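Blr6230 protein (Bradyrhizobium diazoefficiens USDA 110, PDB 5NGG) probably hydrolyses the amide bond of beta-lactam antibiotics as a zinc-dependent subclass B3 metallo-beta-lactamase. Local coordinates at residues A[58-63]-A[197-202]. Sequence-based numbering, arbitrary orientation.
With ACT (acetate ion), chain F.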
# COMPACT_ATOMS: atom_id res chain seq x y z
N TYR A 58 -8.26 1.14 1.91
CA TYR A 58 -9.26 1.91 1.19
C TYR A 58 -10.33 1.00 0.61
O TYR A 58 -10.07 -0.13 0.22
CB TYR A 58 -8.65 2.73 0.05
CG TYR A 58 -7.42 3.50 0.43
CD1 TYR A 58 -6.17 2.89 0.43
CD2 TYR A 58 -7.48 4.85 0.79
CE1 TYR A 58 -5.03 3.59 0.80
CE2 TYR A 58 -6.34 5.56 1.13
CZ TYR A 58 -5.11 4.92 1.13
OH TYR A 58 -3.99 5.63 1.48
N VAL A 59 -11.55 1.54 0.55
CA VAL A 59 -12.66 1.01 -0.27
C VAL A 59 -12.85 1.93 -1.46
O VAL A 59 -12.87 3.17 -1.34
CB VAL A 59 -13.98 0.93 0.53
CG1 VAL A 59 -15.17 0.59 -0.38
CG2 VAL A 59 -13.87 -0.12 1.61
N ILE A 60 -12.97 1.33 -2.63
CA ILE A 60 -13.30 2.06 -3.85
C ILE A 60 -14.69 1.59 -4.27
O ILE A 60 -14.90 0.41 -4.52
CB ILE A 60 -12.26 1.82 -4.95
CG1 ILE A 60 -10.83 2.20 -4.50
CG2 ILE A 60 -12.64 2.61 -6.18
CD1 ILE A 60 -9.74 1.62 -5.35
N LYS A 61 -15.65 2.52 -4.28
CA LYS A 61 -17.02 2.18 -4.60
C LYS A 61 -17.25 2.23 -6.10
O LYS A 61 -17.05 3.27 -6.72
CB LYS A 61 -17.96 3.14 -3.88
CG LYS A 61 -19.43 2.80 -4.03
CD LYS A 61 -20.31 3.82 -3.32
CE LYS A 61 -21.77 3.41 -3.31
NZ LYS A 61 -22.62 4.36 -2.53
N THR A 62 -17.67 1.10 -6.67
CA THR A 62 -17.97 1.03 -8.09
C THR A 62 -19.45 0.70 -8.29
O THR A 62 -20.16 0.26 -7.38
CB THR A 62 -17.11 -0.03 -8.84
OG1 THR A 62 -17.75 -1.31 -8.78
CG2 THR A 62 -15.67 -0.08 -8.30
N SER A 63 -19.88 0.82 -9.53
CA SER A 63 -21.23 0.47 -9.92
C SER A 63 -21.52 -1.04 -9.80
O SER A 63 -22.67 -1.42 -9.91
CB SER A 63 -21.47 0.91 -11.36
OG SER A 63 -20.53 0.29 -12.21
N VAL A 197 -5.13 9.77 -9.37
CA VAL A 197 -4.76 9.26 -8.04
C VAL A 197 -3.71 8.16 -8.21
O VAL A 197 -3.87 7.31 -9.09
CB VAL A 197 -6.00 8.69 -7.33
CG1 VAL A 197 -5.63 8.12 -5.95
CG2 VAL A 197 -7.11 9.72 -7.21
N LEU A 198 -2.68 8.16 -7.36
CA LEU A 198 -1.78 7.01 -7.26
C LEU A 198 -1.83 6.46 -5.87
O LEU A 198 -1.46 7.15 -4.91
CB LEU A 198 -0.35 7.37 -7.63
CG LEU A 198 0.59 6.18 -7.84
CD1 LEU A 198 0.25 5.44 -9.12
CD2 LEU A 198 2.05 6.60 -7.82
N PHE A 199 -2.20 5.18 -5.75
CA PHE A 199 -1.95 4.42 -4.53
C PHE A 199 -0.49 3.93 -4.65
O PHE A 199 -0.22 2.88 -5.23
CB PHE A 199 -2.91 3.24 -4.42
CG PHE A 199 -4.36 3.63 -4.34
CD1 PHE A 199 -5.15 3.78 -5.49
CD2 PHE A 199 -4.99 3.78 -3.11
CE1 PHE A 199 -6.50 4.09 -5.39
CE2 PHE A 199 -6.32 4.10 -3.01
CZ PHE A 199 -7.07 4.27 -4.16
N PHE A 200 0.44 4.74 -4.15
CA PHE A 200 1.86 4.43 -4.22
C PHE A 200 2.13 3.24 -3.30
O PHE A 200 1.57 3.15 -2.22
CB PHE A 200 2.66 5.68 -3.81
CG PHE A 200 4.15 5.46 -3.81
CD1 PHE A 200 4.80 5.15 -4.99
CD2 PHE A 200 4.90 5.57 -2.63
CE1 PHE A 200 6.18 4.95 -5.02
CE2 PHE A 200 6.27 5.34 -2.65
CZ PHE A 200 6.92 5.04 -3.84
N CYS A 201 2.99 2.33 -3.73
CA CYS A 201 3.12 1.07 -3.01
C CYS A 201 3.98 1.07 -1.78
O CYS A 201 3.87 0.11 -1.03
CB CYS A 201 3.59 -0.03 -3.96
SG CYS A 201 5.32 0.02 -4.38
N SER A 202 4.83 2.07 -1.62
CA SER A 202 5.90 2.22 -0.59
C SER A 202 7.26 2.22 -1.24
O SER A 202 7.53 1.34 -2.06
CB SER A 202 5.98 1.15 0.51
OG SER A 202 7.13 1.44 1.30
C ACT F . 6.20 0.42 4.59
O ACT F . 6.79 1.31 3.94
OXT ACT F . 5.22 -0.21 4.10
CH3 ACT F . 6.70 0.14 5.97
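Tyr58 and Phe199 meet between the two beta-sheets of the alpha-beta/beta-alpha sandwich of metallo-beta-lactamases, a worked example of how facing sheets join through aromatic and aliphatic side chains. Phe199 turns its ring edge to the face of Tyr58 in a T-shaped stack, with ring centroids 5.1 Å apart and planes at 73°. The CD2-CE2 side of Phe199 leads, CE2 standing over the rim of the tyrosine ring 3.6 Å from CD1 of Tyr58. Further along strand 58-62, Ile60 approaches Phe199 from the opposite direction and sets its CD1 3.9 Å from CZ of Phe199. In Ile60, CD1 lies anti to CA (chi2 163°), which helps carry the methyl toward the other sheet. Leu169, Met186 and Leu239 of the second sheet also pack on Phe199, while the hydroxyl of Tyr58 is hydrogen-bonded to Gly240 O and Tyr246 OH. Beyond strand 193-199 the chain leads to Cys201, disulfide-bonded to Cys181, whose carbonyl O accepts a hydrogen bond from ND1 of the zinc ligand His101, and to Ser202, whose OG donates a hydrogen bond to O of an acetate ion, probably from the crystallisation liquor, 2.7 Å away. Between the segments themselves the contact is wholly apolar, so its cohesion rests on dispersion, burial and the weak electrostatics of an aromatic C-H edge over a pi face, while the tyrosine's polar end is satisfied elsewhere.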